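Local coordinates for alpha-fucosidase GH29 (Fusarium graminearum, PDB 4PSR), which hydrolyses alpha-L-fucosides and probably removes alpha-1,6-linked fucose from the innermost N-acetylglucosamine of glycoprotein glycans, at residues E266-H274 with T281-R289. Numbering follows the deposited sequence. Where two conformers were deposited one is given.
Sequences EVVTTYKHH and TSAVDDWER. With NA (sodium ion), chain J; FUL (beta-L-fucopyranose), chain M; TRS (2-amino-2-hydroxymethyl-propane-1,3-diol), chain H.
Tyr271 and Asp285 pair across two adjacent parallel strands, 268-272 and 284-287, the fifth and sixth of the eight-stranded TIM barrel. The backbones zip up from Val284 N to Thr269 O (2.9 Å), through Tyr271, which donates to Val284 O and accepts from Asp286 N, to His273 N on Asp286 O, just past the end of strand 268-272.

The Tyr271 side chain runs outward from CB beside Asp285. With chi1 at 71°, CG lies between the backbone N and the carbonyl carbon, and the ring runs alongside the aspartate. CD1 packs on Ala283 CB at 3.7 Å, CE1 comes up to Asp285 OD1, and OH makes a weak hydrogen bond to that same OD1 (2.8 Å), the carboxylate standing almost perpendicular to the ring. OH also accepts from the amine of a Tris molecule, probably from the crystallisation liquor, whose O2 donates to Asp285 OD2.

Beyond, in one of its two modelled conformers, the His273 ring lies face-to-face on the six-membered ring of Trp287, centroids 3.8 Å apart, while its CD2 edge meets Asp285 OD2. On the barrel's interior, a water bridges Thr270 OG1 and Asp286 OD1. Lys272, salt-bridged to Asp226, lays its CD and CE beside Asp286 OD1 and carries the contact to the bound sugar: its NZ donates to O5 of beta-L-fucopyranose at 2.9 Å.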
# COMPACT_ATOMS: atom_id res chain seq x y z
N GLU A 266 -13.18 8.44 10.61
CA GLU A 266 -12.52 7.16 10.79
C GLU A 266 -11.13 7.27 10.20
O GLU A 266 -10.98 7.33 8.98
CB GLU A 266 -13.29 6.04 10.10
CG GLU A 266 -14.67 5.81 10.66
CD GLU A 266 -15.44 4.90 9.76
OE1 GLU A 266 -15.72 3.75 10.14
OE2 GLU A 266 -15.73 5.34 8.62
N VAL A 267 -10.12 7.31 11.05
CA VAL A 267 -8.75 7.56 10.62
C VAL A 267 -7.97 6.27 10.57
O VAL A 267 -8.35 5.25 11.17
CB VAL A 267 -8.01 8.61 11.50
CG1 VAL A 267 -8.79 9.91 11.47
CG2 VAL A 267 -7.78 8.11 12.95
N VAL A 268 -6.88 6.30 9.83
CA VAL A 268 -6.02 5.14 9.61
C VAL A 268 -4.58 5.50 9.86
O VAL A 268 -4.12 6.58 9.48
CB VAL A 268 -6.14 4.65 8.16
CG1 VAL A 268 -5.20 3.49 7.84
CG2 VAL A 268 -7.57 4.27 7.85
N THR A 269 -3.82 4.60 10.51
CA THR A 269 -2.37 4.75 10.48
C THR A 269 -1.72 3.46 9.98
O THR A 269 -2.21 2.35 10.24
CB THR A 269 -1.80 5.19 11.86
OG1 THR A 269 -0.45 5.64 11.72
CG2 THR A 269 -1.87 4.08 12.90
N THR A 270 -0.69 3.62 9.15
CA THR A 270 0.03 2.50 8.56
C THR A 270 1.46 2.44 9.10
O THR A 270 2.00 3.45 9.60
CB THR A 270 0.07 2.54 6.99
OG1 THR A 270 0.98 3.57 6.57
CG2 THR A 270 -1.29 2.79 6.37
N TYR A 271 2.07 1.27 9.04
CA TYR A 271 3.45 1.11 9.48
C TYR A 271 4.04 -0.03 8.65
O TYR A 271 3.28 -0.85 8.10
CB TYR A 271 3.56 0.87 11.00
CG TYR A 271 3.06 -0.49 11.40
CD1 TYR A 271 1.74 -0.87 11.20
CD2 TYR A 271 3.95 -1.41 11.95
CE1 TYR A 271 1.31 -2.13 11.52
CE2 TYR A 271 3.53 -2.68 12.27
CZ TYR A 271 2.22 -3.04 12.06
OH TYR A 271 1.81 -4.33 12.35
N LYS A 272 5.36 -0.09 8.53
CA LYS A 272 5.98 -1.11 7.67
C LYS A 272 5.74 -2.52 8.24
O LYS A 272 5.87 -2.74 9.44
CB LYS A 272 7.46 -0.84 7.42
CG LYS A 272 7.71 0.42 6.64
CD LYS A 272 7.15 0.32 5.20
CE LYS A 272 7.47 1.54 4.35
NZ LYS A 272 8.90 1.57 4.00
N HIS A 273 5.39 -3.45 7.36
CA HIS A 273 4.98 -4.81 7.72
C HIS A 273 5.95 -5.51 8.66
O HIS A 273 5.52 -6.17 9.60
CB HIS A 273 4.78 -5.64 6.43
CG HIS A 273 4.60 -7.11 6.67
ND1 HIS A 273 5.47 -8.06 6.19
CD2 HIS A 273 3.63 -7.79 7.33
CE1 HIS A 273 5.06 -9.27 6.55
NE2 HIS A 273 3.94 -9.13 7.25
N HIS A 274 7.23 -5.36 8.40
CA HIS A 274 8.27 -6.08 9.16
C HIS A 274 8.58 -5.42 10.51
O HIS A 274 9.22 -6.01 11.37
CB HIS A 274 9.53 -6.14 8.32
CG HIS A 274 10.17 -4.81 8.07
ND1 HIS A 274 11.15 -4.29 8.89
CD2 HIS A 274 9.97 -3.89 7.09
CE1 HIS A 274 11.54 -3.12 8.43
NE2 HIS A 274 10.84 -2.86 7.33
N THR A 281 -3.70 -4.99 15.19
CA THR A 281 -5.03 -4.78 15.72
C THR A 281 -5.60 -3.39 15.40
O THR A 281 -6.81 -3.25 15.21
CB THR A 281 -4.98 -4.88 17.24
OG1 THR A 281 -3.91 -4.06 17.67
CG2 THR A 281 -4.71 -6.31 17.65
N SER A 282 -4.72 -2.38 15.30
CA SER A 282 -5.19 -1.01 15.21
C SER A 282 -4.53 -0.20 14.09
O SER A 282 -5.01 0.88 13.75
CB SER A 282 -5.03 -0.29 16.56
OG SER A 282 -3.71 -0.24 16.93
N ALA A 283 -3.43 -0.71 13.55
CA ALA A 283 -2.69 -0.07 12.46
C ALA A 283 -2.64 -1.03 11.28
O ALA A 283 -2.71 -2.25 11.46
CB ALA A 283 -1.28 0.30 12.91
N VAL A 284 -2.53 -0.49 10.07
CA VAL A 284 -2.52 -1.27 8.85
C VAL A 284 -1.10 -1.58 8.42
O VAL A 284 -0.26 -0.67 8.32
CB VAL A 284 -3.28 -0.50 7.72
CG1 VAL A 284 -3.22 -1.28 6.41
CG2 VAL A 284 -4.71 -0.28 8.14
N ASP A 285 -0.81 -2.85 8.18
CA ASP A 285 0.52 -3.28 7.71
C ASP A 285 0.76 -2.80 6.30
O ASP A 285 -0.09 -2.98 5.40
CB ASP A 285 0.64 -4.82 7.68
CG ASP A 285 0.71 -5.47 9.05
OD1 ASP A 285 0.36 -4.85 10.07
OD2 ASP A 285 1.06 -6.68 9.04
N ASP A 286 1.93 -2.20 6.06
CA ASP A 286 2.33 -1.69 4.75
C ASP A 286 3.48 -2.55 4.24
O ASP A 286 4.61 -2.52 4.75
CB ASP A 286 2.74 -0.22 4.90
CG ASP A 286 3.11 0.41 3.61
OD1 ASP A 286 4.06 1.25 3.61
OD2 ASP A 286 2.45 0.13 2.59
N TRP A 287 3.18 -3.41 3.28
CA TRP A 287 4.15 -4.35 2.76
C TRP A 287 5.16 -3.72 1.86
O TRP A 287 4.88 -2.71 1.19
CB TRP A 287 3.41 -5.43 1.97
CG TRP A 287 2.80 -6.47 2.84
CD1 TRP A 287 1.77 -6.30 3.71
CD2 TRP A 287 3.20 -7.84 2.96
NE1 TRP A 287 1.49 -7.48 4.35
CE2 TRP A 287 2.37 -8.44 3.91
CE3 TRP A 287 4.19 -8.61 2.34
CZ2 TRP A 287 2.48 -9.79 4.26
CZ3 TRP A 287 4.31 -9.95 2.71
CH2 TRP A 287 3.46 -10.52 3.65
N GLU A 288 6.33 -4.36 1.79
CA GLU A 288 7.40 -3.95 0.90
C GLU A 288 6.92 -3.93 -0.55
O GLU A 288 6.00 -4.64 -0.91
CB GLU A 288 8.58 -4.92 1.03
CG GLU A 288 8.28 -6.35 0.60
CD GLU A 288 9.23 -7.36 1.22
OE1 GLU A 288 10.43 -7.04 1.39
OE2 GLU A 288 8.77 -8.47 1.56
N ARG A 289 7.60 -3.15 -1.39
CA ARG A 289 7.20 -3.00 -2.78
C ARG A 289 7.00 -4.34 -3.50
O ARG A 289 7.80 -5.27 -3.39
CB ARG A 289 8.24 -2.14 -3.50
CG ARG A 289 7.78 -1.59 -4.82
CD ARG A 289 8.86 -0.72 -5.36
NE ARG A 289 8.52 -0.21 -6.67
CZ ARG A 289 9.30 0.64 -7.34
NH1 ARG A 289 10.43 1.04 -6.77
NH2 ARG A 289 8.92 1.08 -8.53
NA NA J . -8.84 -3.02 16.25
C1 FUL M . 11.66 3.28 2.76
C2 FUL M . 12.44 4.58 2.80
O2 FUL M . 13.75 4.41 3.37
C3 FUL M . 12.53 5.04 1.37
O3 FUL M . 13.32 6.21 1.32
C4 FUL M . 11.13 5.29 0.88
O4 FUL M . 10.55 6.36 1.63
C5 FUL M . 10.31 4.01 1.03
C6 FUL M . 8.86 4.19 0.64
O5 FUL M . 10.33 3.50 2.36
O1 FUL M . 11.62 2.75 4.07
C TRS H . 3.93 -7.49 12.24
C1 TRS H . 3.46 -7.57 13.69
C2 TRS H . 2.93 -8.18 11.31
C3 TRS H . 5.33 -8.11 12.14
N TRS H . 4.03 -6.06 11.90
O1 TRS H . 4.28 -6.70 14.44
O2 TRS H . 1.63 -7.61 11.43
O3 TRS H . 5.30 -9.51 12.32
O HOH W 1 -5.59 2.47 11.49
O HOH W 2 3.51 2.59 6.25
O HOH W 3 -9.26 -3.51 13.84
O HOH W 4 -11.18 -2.85 16.70
O HOH W 5 -8.85 -5.37 16.93